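Local coordinates for tegumental protein 20.8 kDa (Clonorchis sinensis, PDB 5X2D) that probably binds calcium as a full-length tegumental-allergen-like protein and is represented here by its dynein light chain-like domain, at residues A[54-64]-A[86-95]; A[18-29]-A[45-54]. All blocks are in the same frame, centred on the assembly; numbering follows the deposited sequence.

Contact 1 (A[54-64]-A[86-95])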
loop_
_atom_site.group_PDB
_atom_site.type_symbol
_atom_site.label_atom_id
_atom_site.label_comp_id
_atom_site.label_asym_id
_atom_site.label_seq_id
_atom_site.Cartn_x
_atom_site.Cartn_y
_atom_site.Cartn_z
ATOM N N PHE A 54 -5.494 -3.800 19.238
ATOM C CA PHE A 54 -4.062 -3.513 19.394
ATOM C C PHE A 54 -3.695 -2.071 19.779
ATOM O O PHE A 54 -2.547 -1.795 20.128
ATOM C CB PHE A 54 -3.320 -3.901 18.110
ATOM C CG PHE A 54 -3.649 -5.291 17.626
ATOM C CD1 PHE A 54 -3.410 -6.390 18.431
ATOM C CD2 PHE A 54 -4.189 -5.498 16.365
ATOM C CE1 PHE A 54 -3.709 -7.652 18.002
ATOM C CE2 PHE A 54 -4.484 -6.779 15.924
ATOM C CZ PHE A 54 -4.246 -7.852 16.741
ATOM N N GLY A 55 -4.650 -1.150 19.717
ATOM C CA GLY A 55 -4.361 0.232 20.057
ATOM C C GLY A 55 -3.908 1.065 18.867
ATOM O O GLY A 55 -3.457 0.523 17.853
ATOM N N GLY A 56 -4.072 2.381 18.973
ATOM C CA GLY A 56 -3.593 3.308 17.960
ATOM C C GLY A 56 -4.452 3.340 16.715
ATOM O O GLY A 56 -5.482 2.663 16.660
ATOM N N CYS A 57 -4.025 4.110 15.712
ATOM C CA CYS A 57 -4.713 4.129 14.417
ATOM C C CYS A 57 -4.016 3.161 13.435
ATOM O O CYS A 57 -2.798 3.147 13.321
ATOM C CB CYS A 57 -4.763 5.553 13.840
ATOM S SG CYS A 57 -5.016 6.856 15.084
ATOM N N TRP A 58 -4.805 2.339 12.751
ATOM C CA TRP A 58 -4.285 1.368 11.799
ATOM C C TRP A 58 -4.694 1.649 10.363
ATOM O O TRP A 58 -5.810 2.100 10.117
ATOM C CB TRP A 58 -4.776 -0.017 12.174
ATOM C CG TRP A 58 -4.077 -0.624 13.348
ATOM C CD1 TRP A 58 -4.260 -0.319 14.668
ATOM C CD2 TRP A 58 -3.117 -1.684 13.312
ATOM N NE1 TRP A 58 -3.462 -1.117 15.452
ATOM C CE2 TRP A 58 -2.751 -1.964 14.641
ATOM C CE3 TRP A 58 -2.529 -2.419 12.280
ATOM C CZ2 TRP A 58 -1.828 -2.947 14.967
ATOM C CZ3 TRP A 58 -1.612 -3.384 12.607
ATOM C CH2 TRP A 58 -1.271 -3.646 13.939
ATOM N N GLN A 59 -3.838 1.326 9.399
ATOM C CA GLN A 59 -4.251 1.445 8.011
ATOM C C GLN A 59 -4.258 0.071 7.375
ATOM O O GLN A 59 -3.236 -0.624 7.360
ATOM C CB GLN A 59 -3.360 2.400 7.220
ATOM C CG GLN A 59 -4.109 2.916 6.001
ATOM C CD GLN A 59 -3.448 4.084 5.320
ATOM O OE1 GLN A 59 -2.218 4.191 5.300
ATOM N NE2 GLN A 59 -4.268 4.982 4.754
ATOM N N VAL A 60 -5.426 -0.324 6.868
ATOM C CA VAL A 60 -5.617 -1.658 6.307
ATOM C C VAL A 60 -5.801 -1.539 4.801
ATOM O O VAL A 60 -6.712 -0.856 4.317
ATOM C CB VAL A 60 -6.840 -2.377 6.918
ATOM C CG1 VAL A 60 -7.043 -3.728 6.262
ATOM C CG2 VAL A 60 -6.665 -2.555 8.400
ATOM N N MET A 61 -4.912 -2.175 4.056
ATOM C CA MET A 61 -5.022 -2.144 2.613
ATOM C C MET A 61 -5.233 -3.551 2.079
ATOM O O MET A 61 -4.484 -4.466 2.413
ATOM C CB MET A 61 -3.782 -1.511 1.992
ATOM C CG MET A 61 -3.759 -1.599 0.487
ATOM S SD MET A 61 -2.378 -0.659 -0.151
ATOM C CE MET A 61 -1.061 -1.401 0.750
ATOM N N VAL A 62 -6.278 -3.726 1.281
ATOM C CA VAL A 62 -6.564 -5.009 0.655
ATOM C C VAL A 62 -6.271 -4.942 -0.844
ATOM O O VAL A 62 -6.665 -3.989 -1.511
ATOM C CB VAL A 62 -8.035 -5.426 0.888
ATOM C CG1 VAL A 62 -8.300 -6.820 0.332
ATOM C CG2 VAL A 62 -8.377 -5.351 2.379
ATOM N N VAL A 63 -5.575 -5.945 -1.369
ATOM C CA VAL A 63 -5.222 -5.971 -2.789
ATOM C C VAL A 63 -5.642 -7.247 -3.514
ATOM O O VAL A 63 -5.476 -8.357 -3.000
ATOM C CB VAL A 63 -3.706 -5.775 -3.001
ATOM C CG1 VAL A 63 -3.340 -5.891 -4.491
ATOM C CG2 VAL A 63 -3.288 -4.453 -2.459
ATOM N N ASP A 64 -6.183 -7.072 -4.718
ATOM C CA ASP A 64 -6.483 -8.175 -5.627
ATOM C C ASP A 64 -5.486 -8.043 -6.771
ATOM O O ASP A 64 -5.727 -7.327 -7.737
ATOM C CB ASP A 64 -7.928 -8.017 -6.123
ATOM C CG ASP A 64 -8.610 -9.330 -6.491
ATOM O OD1 ASP A 64 -8.002 -10.200 -7.159
ATOM O OD2 ASP A 64 -9.793 -9.475 -6.110
ATOM N N ARG A 86 -5.852 -13.084 -2.019
ATOM C CA ARG A 86 -6.139 -11.664 -1.829
ATOM C C ARG A 86 -5.294 -11.176 -0.663
ATOM O O ARG A 86 -5.424 -11.681 0.453
ATOM C CB ARG A 86 -7.625 -11.430 -1.569
ATOM C CG ARG A 86 -8.185 -10.261 -2.348
ATOM C CD ARG A 86 -9.702 -10.330 -2.514
ATOM N NE ARG A 86 -10.423 -10.321 -1.240
ATOM C CZ ARG A 86 -11.753 -10.293 -1.134
ATOM N NH1 ARG A 86 -12.512 -10.251 -2.224
ATOM N NH2 ARG A 86 -12.328 -10.294 0.065
ATOM N N ALA A 87 -4.409 -10.217 -0.919
ATOM C CA ALA A 87 -3.456 -9.779 0.103
ATOM C C ALA A 87 -4.055 -8.760 1.046
ATOM O O ALA A 87 -4.854 -7.911 0.641
ATOM C CB ALA A 87 -2.195 -9.203 -0.541
ATOM N N TYR A 88 -3.621 -8.837 2.300
ATOM C CA TYR A 88 -4.051 -7.927 3.344
ATOM C C TYR A 88 -2.838 -7.275 3.987
ATOM O O TYR A 88 -1.942 -7.962 4.482
ATOM C CB TYR A 88 -4.894 -8.668 4.391
ATOM C CG TYR A 88 -6.177 -9.223 3.815
ATOM C CD1 TYR A 88 -6.204 -10.468 3.199
ATOM C CD2 TYR A 88 -7.358 -8.477 3.842
ATOM C CE1 TYR A 88 -7.370 -10.969 2.655
ATOM C CE2 TYR A 88 -8.530 -8.971 3.296
ATOM C CZ TYR A 88 -8.530 -10.219 2.702
ATOM O OH TYR A 88 -9.693 -10.723 2.147
ATOM N N LEU A 89 -2.792 -5.951 3.965
ATOM C CA LEU A 89 -1.684 -5.228 4.573
ATOM C C LEU A 89 -2.150 -4.460 5.818
ATOM O O LEU A 89 -3.107 -3.667 5.755
ATOM C CB LEU A 89 -1.039 -4.262 3.564
ATOM C CG LEU A 89 -0.177 -4.886 2.464
ATOM C CD1 LEU A 89 -1.056 -5.286 1.320
ATOM C CD2 LEU A 89 0.931 -3.968 1.985
ATOM N N PHE A 90 -1.489 -4.703 6.947
ATOM C CA PHE A 90 -1.773 -3.940 8.159
ATOM C C PHE A 90 -0.581 -3.080 8.555
ATOM O O PHE A 90 0.564 -3.554 8.553
ATOM C CB PHE A 90 -2.164 -4.860 9.315
ATOM C CG PHE A 90 -3.480 -5.561 9.105
ATOM C CD1 PHE A 90 -3.590 -6.612 8.181
ATOM C CD2 PHE A 90 -4.616 -5.164 9.804
ATOM C CE1 PHE A 90 -4.804 -7.269 7.980
ATOM C CE2 PHE A 90 -5.837 -5.810 9.608
ATOM C CZ PHE A 90 -5.932 -6.867 8.689
ATOM N N TRP A 91 -0.872 -1.817 8.871
ATOM C CA TRP A 91 0.084 -0.867 9.429
ATOM C C TRP A 91 -0.541 -0.155 10.603
ATOM O O TRP A 91 -1.521 0.557 10.425
ATOM C CB TRP A 91 0.478 0.227 8.434
ATOM C CG TRP A 91 1.228 -0.165 7.227
ATOM C CD1 TRP A 91 2.471 -0.719 7.174
ATOM C CD2 TRP A 91 0.812 0.029 5.870
ATOM N NE1 TRP A 91 2.849 -0.906 5.866
ATOM C CE2 TRP A 91 1.847 -0.456 5.045
ATOM C CE3 TRP A 91 -0.338 0.558 5.273
ATOM C CZ2 TRP A 91 1.767 -0.432 3.657
ATOM C CZ3 TRP A 91 -0.414 0.582 3.900
ATOM C CH2 TRP A 91 0.636 0.095 3.109
ATOM N N GLN A 92 0.064 -0.245 11.773
ATOM C CA GLN A 92 -0.327 0.637 12.853
ATOM C C GLN A 92 0.316 1.991 12.571
ATOM O O GLN A 92 1.505 2.070 12.383
ATOM C CB GLN A 92 0.122 0.054 14.169
ATOM C CG GLN A 92 -0.132 0.904 15.364
ATOM C CD GLN A 92 0.383 0.238 16.618
ATOM O OE1 GLN A 92 1.506 -0.300 16.641
ATOM N NE2 GLN A 92 -0.444 0.223 17.656
ATOM N N THR A 93 -0.478 3.050 12.436
ATOM C CA THR A 93 0.099 4.352 12.079
ATOM C C THR A 93 0.412 5.226 13.290
ATOM O O THR A 93 1.112 6.214 13.148
ATOM C CB THR A 93 -0.826 5.161 11.121
ATOM O OG1 THR A 93 -2.160 5.204 11.644
ATOM C CG2 THR A 93 -0.874 4.533 9.729
ATOM N N SER A 94 -0.092 4.857 14.470
ATOM C CA SER A 94 0.218 5.535 15.741
ATOM C C SER A 94 -0.133 4.609 16.898
ATOM O O SER A 94 -0.855 3.636 16.690
ATOM C CB SER A 94 -0.548 6.858 15.883
ATOM O OG SER A 94 0.036 7.894 15.110
ATOM N N GLU A 95 0.379 4.869 18.103
ATOM C CA GLU A 95 -0.136 4.143 19.268
ATOM C C GLU A 95 -0.616 5.093 20.365
ATOM O O GLU A 95 -1.713 5.653 20.280
ATOM C CB GLU A 95 0.897 3.143 19.797
ATOM C CG GLU A 95 2.241 3.710 20.246
ATOM C CD GLU A 95 3.197 2.610 20.711
ATOM O OE1 GLU A 95 2.860 1.878 21.670
ATOM O OE2 GLU A 95 4.279 2.467 20.103
#
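Trp58 faces Gln92 and Val63 faces Ala87 at the two ends of an antiparallel ladder, in which the outermost strand 58-63 pairs with its neighbour 87-92 in the four-stranded sheet of this dynein light chain-like domain. The hydrogen-bonded pairs Gln59–Trp91, Met61–Leu89 and Val63–Ala87 each make two backbone bonds.

The close packing is on the face carrying Trp58, Val60, Val62, Tyr88, Phe90 and Gln92, which the two helices cover. Gln92 CB sits over the six-membered ring of Trp58, 3.6 Å from its centroid, in a CH-pi contact. The edge of the same indole meets Phe90, with Trp58 CZ3 3.6 Å from Phe90 CB. Next along, Val60 CG2 lies 3.6 Å from Phe90 CE2, and Val62 lies beside Tyr88, CG2 3.6 Å from Tyr88 CD2.

On the other face Met61 runs out extended and then bends at its last torsion (chi3 55°), which brings CE to 3.5 Å from Leu89 CD2 and also against the indole of Trp91. The second subunit continues the sheet beyond strand 58-63, and its own Met61 packs here.

The solvent-facing Asp64 end is looser: Asp64 OD2 stays 4.8 Å from Arg86 NH1, which instead bonds to Ala33 O. At the opposite end the side chains of Cys57 and Glu95 are exposed, but the backbone is held. Cys57 O accepts from Thr93 OG1, and Gly55 O takes two donors: Trp58 NE1, at 2.9 Å, comes in tilted 20° from the carbonyl plane, and Gln92 NE2, at 3.0 Å, from well above its other face, 62° out.

Contact 2 (A[18-29]-A[45-54]); sequences DQIKIARETIPI and NLKSFADKTF
Helices 18-29 and 45-54 run antiparallel, their directions 154° apart, and Ile22 comes opposite Ala50 while Thr26 comes opposite Leu46. This is the helix pair that lies on one face of the sheet in the dynein light chain-like fold. At 10.9 Å the axes are well separated, and large side chains, chiefly Phe49 and Phe54, fill the gap.

Phe49 reaches across with CG anti to the backbone N (chi1 169°) and slides past Glu25. The carboxylate of Glu25 stacks over the ring, the planes only 8° apart, and Glu25 CG lies 3.5 Å from the ring centroid as a CH-pi donor.

Phe54 closes the far end of the pair. Ile22 CG1 meets its edge at 3.6 Å from Phe54 CE2, while Asp18 OD1 comes obliquely to 3.5 Å from Phe54 CE1. Leu46 CD2 makes longer contacts, 4.0 Å from Thr26 OG1 and 4.4 Å from Ile29 CD1. No hydrogen bond joins the helices; Thr26 OG1 and Thr53 OG1 each bond to a carbonyl one turn back, Ile22 O and Phe49 O. Thr53 OG1, 2.7 Å from Phe49 O, sits between a face of Phe54 and the Phe49 face opposite Glu25.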
loop_
_atom_site.group_PDB
_atom_site.type_symbol
_atom_site.label_atom_id
_atom_site.label_comp_id
_atom_site.label_asym_id
_atom_site.label_seq_id
_atom_site.Cartn_x
_atom_site.Cartn_y
_atom_site.Cartn_z
ATOM N N ASP A 18 -0.343 -11.822 18.066
ATOM C CA ASP A 18 -1.066 -10.752 17.408
ATOM C C ASP A 18 -1.336 -11.051 15.944
ATOM O O ASP A 18 -2.225 -10.470 15.341
ATOM C CB ASP A 18 -0.298 -9.438 17.534
ATOM C CG ASP A 18 -0.196 -8.957 18.969
ATOM O OD1 ASP A 18 -1.118 -9.250 19.769
ATOM O OD2 ASP A 18 0.833 -8.319 19.294
ATOM N N GLN A 19 -0.565 -11.945 15.357
ATOM C CA GLN A 19 -0.819 -12.315 13.977
ATOM C C GLN A 19 -2.038 -13.204 13.921
ATOM O O GLN A 19 -2.896 -13.078 13.041
ATOM C CB GLN A 19 0.381 -13.032 13.356
ATOM C CG GLN A 19 1.423 -12.089 12.804
ATOM C CD GLN A 19 2.648 -12.838 12.378
ATOM O OE1 GLN A 19 2.552 -13.746 11.556
ATOM N NE2 GLN A 19 3.811 -12.492 12.951
ATOM N N ILE A 20 -2.094 -14.111 14.879
ATOM C CA ILE A 20 -3.164 -15.073 14.951
ATOM C C ILE A 20 -4.503 -14.372 15.133
ATOM O O ILE A 20 -5.470 -14.754 14.487
ATOM C CB ILE A 20 -2.923 -16.079 16.081
ATOM C CG1 ILE A 20 -1.832 -17.072 15.660
ATOM C CG2 ILE A 20 -4.201 -16.813 16.437
ATOM C CD1 ILE A 20 -1.408 -18.038 16.754
ATOM N N LYS A 21 -4.585 -13.305 15.930
ATOM C CA LYS A 21 -5.927 -12.772 16.174
ATOM C C LYS A 21 -6.405 -11.947 14.994
ATOM O O LYS A 21 -7.612 -11.765 14.808
ATOM C CB LYS A 21 -6.015 -11.877 17.425
ATOM C CG LYS A 21 -4.988 -12.023 18.530
ATOM C CD LYS A 21 -5.446 -11.169 19.736
ATOM C CE LYS A 21 -4.331 -10.816 20.712
ATOM N NZ LYS A 21 -4.035 -12.008 21.549
ATOM N N ILE A 22 -5.466 -11.487 14.176
ATOM C CA ILE A 22 -5.812 -10.918 12.888
ATOM C C ILE A 22 -6.347 -12.026 11.974
ATOM O O ILE A 22 -7.298 -11.794 11.219
ATOM C CB ILE A 22 -4.619 -10.175 12.285
ATOM C CG1 ILE A 22 -4.572 -8.754 12.869
ATOM C CG2 ILE A 22 -4.707 -10.144 10.768
ATOM C CD1 ILE A 22 -3.260 -8.005 12.670
ATOM N N ALA A 23 -5.752 -13.223 12.053
ATOM C CA ALA A 23 -6.254 -14.387 11.294
ATOM C C ALA A 23 -7.711 -14.660 11.639
ATOM O O ALA A 23 -8.595 -14.639 10.775
ATOM C CB ALA A 23 -5.435 -15.614 11.576
ATOM N N ARG A 24 -7.928 -14.902 12.929
ATOM C CA ARG A 24 -9.236 -15.159 13.521
ATOM C C ARG A 24 -10.349 -14.197 13.094
ATOM O O ARG A 24 -11.441 -14.629 12.740
ATOM C CB ARG A 24 -9.088 -15.086 15.043
ATOM C CG ARG A 24 -9.335 -16.369 15.814
ATOM C CD ARG A 24 -10.827 -16.625 15.977
ATOM N NE ARG A 24 -11.092 -17.746 16.877
ATOM C CZ ARG A 24 -12.298 -18.074 17.332
ATOM N NH1 ARG A 24 -13.363 -17.380 16.957
ATOM N NH2 ARG A 24 -12.440 -19.110 18.148
ATOM N N GLU A 25 -10.071 -12.897 13.134
ATOM C CA GLU A 25 -11.078 -11.903 12.812
ATOM C C GLU A 25 -11.303 -11.814 11.303
ATOM O O GLU A 25 -12.429 -11.598 10.840
ATOM C CB GLU A 25 -10.664 -10.534 13.388
ATOM C CG GLU A 25 -11.596 -9.380 13.059
ATOM C CD GLU A 25 -12.888 -9.431 13.875
ATOM O OE1 GLU A 25 -12.993 -10.311 14.775
ATOM O OE2 GLU A 25 -13.783 -8.577 13.630
ATOM N N THR A 26 -10.229 -12.015 10.545
ATOM C CA THR A 26 -10.255 -11.863 9.087
ATOM C C THR A 26 -10.907 -13.004 8.292
ATOM O O THR A 26 -11.826 -12.779 7.515
ATOM C CB THR A 26 -8.825 -11.727 8.559
ATOM O OG1 THR A 26 -8.225 -10.577 9.144
ATOM C CG2 THR A 26 -8.791 -11.601 7.054
ATOM N N ILE A 27 -10.454 -14.229 8.529
ATOM C CA ILE A 27 -10.813 -15.351 7.669
ATOM C C ILE A 27 -12.316 -15.601 7.543
ATOM O O ILE A 27 -12.789 -15.929 6.455
ATOM C CB ILE A 27 -10.140 -16.661 8.134
ATOM C CG1 ILE A 27 -8.634 -16.487 8.211
ATOM C CG2 ILE A 27 -10.371 -17.754 7.141
ATOM C CD1 ILE A 27 -7.973 -17.565 8.994
ATOM N N PRO A 28 -13.080 -15.469 8.643
ATOM C CA PRO A 28 -14.514 -15.650 8.380
ATOM C C PRO A 28 -15.176 -14.553 7.529
ATOM O O PRO A 28 -15.931 -14.900 6.622
ATOM C CB PRO A 28 -15.119 -15.685 9.792
ATOM C CG PRO A 28 -14.109 -15.018 10.667
ATOM C CD PRO A 28 -12.792 -15.409 10.086
ATOM N N ILE A 29 -14.918 -13.275 7.792
ATOM C CA ILE A 29 -15.667 -12.239 7.081
ATOM C C ILE A 29 -15.005 -11.699 5.803
ATOM O O ILE A 29 -15.660 -11.014 5.012
ATOM C CB ILE A 29 -15.989 -11.040 8.009
ATOM C CG1 ILE A 29 -14.721 -10.464 8.640
ATOM C CG2 ILE A 29 -16.923 -11.485 9.121
ATOM C CD1 ILE A 29 -14.933 -9.114 9.290
ATOM N N ASN A 45 -14.057 -2.215 8.846
ATOM C CA ASN A 45 -14.295 -2.954 10.091
ATOM C C ASN A 45 -13.089 -3.829 10.457
ATOM O O ASN A 45 -13.043 -4.365 11.564
ATOM C CB ASN A 45 -15.566 -3.842 10.090
ATOM C CG ASN A 45 -15.768 -4.634 8.813
ATOM O OD1 ASN A 45 -16.474 -4.220 7.909
ATOM N ND2 ASN A 45 -15.112 -5.777 8.730
ATOM N N LEU A 46 -12.118 -3.969 9.551
ATOM C CA LEU A 46 -10.831 -4.559 9.923
ATOM C C LEU A 46 -9.957 -3.550 10.679
ATOM O O LEU A 46 -9.375 -3.876 11.724
ATOM C CB LEU A 46 -10.090 -5.095 8.689
ATOM C CG LEU A 46 -10.568 -6.437 8.110
ATOM C CD1 LEU A 46 -9.570 -6.962 7.092
ATOM C CD2 LEU A 46 -10.821 -7.476 9.207
ATOM N N LYS A 47 -9.859 -2.337 10.135
ATOM C CA LYS A 47 -9.195 -1.233 10.814
ATOM C C LYS A 47 -9.798 -1.061 12.196
ATOM O O LYS A 47 -9.093 -1.005 13.204
ATOM C CB LYS A 47 -9.331 0.086 10.037
ATOM C CG LYS A 47 -8.647 1.278 10.718
ATOM C CD LYS A 47 -9.514 2.552 10.680
ATOM C CE LYS A 47 -8.689 3.832 10.525
ATOM N NZ LYS A 47 -7.564 3.961 11.481
ATOM N N SER A 48 -11.121 -0.978 12.228
ATOM C CA SER A 48 -11.825 -0.721 13.467
ATOM C C SER A 48 -11.651 -1.883 14.437
ATOM O O SER A 48 -11.802 -1.703 15.646
ATOM C CB SER A 48 -13.303 -0.458 13.199
ATOM O OG SER A 48 -13.995 -0.264 14.416
ATOM N N PHE A 49 -11.334 -3.070 13.910
ATOM C CA PHE A 49 -10.981 -4.205 14.766
ATOM C C PHE A 49 -9.628 -4.027 15.433
ATOM O O PHE A 49 -9.482 -4.258 16.633
ATOM C CB PHE A 49 -10.936 -5.513 13.980
ATOM C CG PHE A 49 -10.321 -6.653 14.754
ATOM C CD1 PHE A 49 -11.073 -7.357 15.691
ATOM C CD2 PHE A 49 -8.991 -7.009 14.564
ATOM C CE1 PHE A 49 -10.514 -8.411 16.414
ATOM C CE2 PHE A 49 -8.419 -8.064 15.287
ATOM C CZ PHE A 49 -9.181 -8.762 16.213
ATOM N N ALA A 50 -8.640 -3.637 14.632
ATOM C CA ALA A 50 -7.267 -3.531 15.101
ATOM C C ALA A 50 -7.161 -2.439 16.134
ATOM O O ALA A 50 -6.581 -2.666 17.198
ATOM C CB ALA A 50 -6.314 -3.257 13.948
ATOM N N ASP A 51 -7.761 -1.278 15.846
ATOM C CA ASP A 51 -7.672 -0.131 16.756
ATOM C C ASP A 51 -8.225 -0.462 18.139
ATOM O O ASP A 51 -7.685 -0.008 19.149
ATOM C CB ASP A 51 -8.415 1.099 16.211
ATOM C CG ASP A 51 -7.953 1.520 14.821
ATOM O OD1 ASP A 51 -6.932 0.990 14.327
ATOM O OD2 ASP A 51 -8.613 2.419 14.241
ATOM N N LYS A 52 -9.279 -1.267 18.194
ATOM C CA LYS A 52 -9.822 -1.667 19.484
ATOM C C LYS A 52 -8.901 -2.673 20.144
ATOM O O LYS A 52 -8.621 -2.568 21.334
ATOM C CB LYS A 52 -11.243 -2.241 19.353
ATOM C CG LYS A 52 -11.700 -3.032 20.581
ATOM C CD LYS A 52 -13.134 -3.535 20.453
ATOM C CE LYS A 52 -13.770 -3.743 21.833
ATOM N NZ LYS A 52 -14.536 -2.563 22.351
ATOM N N THR A 53 -8.435 -3.655 19.376
ATOM C CA THR A 53 -7.652 -4.740 19.955
ATOM C C THR A 53 -6.191 -4.353 20.231
ATOM O O THR A 53 -5.698 -4.571 21.336
ATOM C CB THR A 53 -7.689 -5.995 19.047
ATOM O OG1 THR A 53 -7.446 -5.613 17.690
ATOM C CG2 THR A 53 -9.054 -6.675 19.128
ATOM N N PHE A 54 -5.494 -3.800 19.238
ATOM C CA PHE A 54 -4.062 -3.513 19.394
ATOM C C PHE A 54 -3.695 -2.071 19.779
ATOM O O PHE A 54 -2.547 -1.795 20.128
ATOM C CB PHE A 54 -3.320 -3.901 18.110
ATOM C CG PHE A 54 -3.649 -5.291 17.626
ATOM C CD1 PHE A 54 -3.410 -6.390 18.431
ATOM C CD2 PHE A 54 -4.189 -5.498 16.365
ATOM C CE1 PHE A 54 -3.709 -7.652 18.002
ATOM C CE2 PHE A 54 -4.484 -6.779 15.924
ATOM C CZ PHE A 54 -4.246 -7.852 16.741
#

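How the contacts relate
Both segments of contact 2 are complete, apart from the shared Phe54, before the chain enters strand 58-63 of contact 1; the two centres lie 10 Å apart. Phe54 lies toward the C-terminal end of helix 36-54, and the Gly55-Gly56 loop leads on into the strand. Contact 2 is thus the helical layer, and contact 1 an edge strand and its neighbour in the sheet beneath. The layers meet where Ala50 CB packs on the Trp58 ring and Lys47 NZ probably hydrogen-bonds to Trp58 O, 2.9 Å away. Ile22 and Leu46 also reach down to the sheet. The second subunit pairs with residues 61-64 along the edge and packs on Met61 and Val63; its Thr70 also touches Lys47.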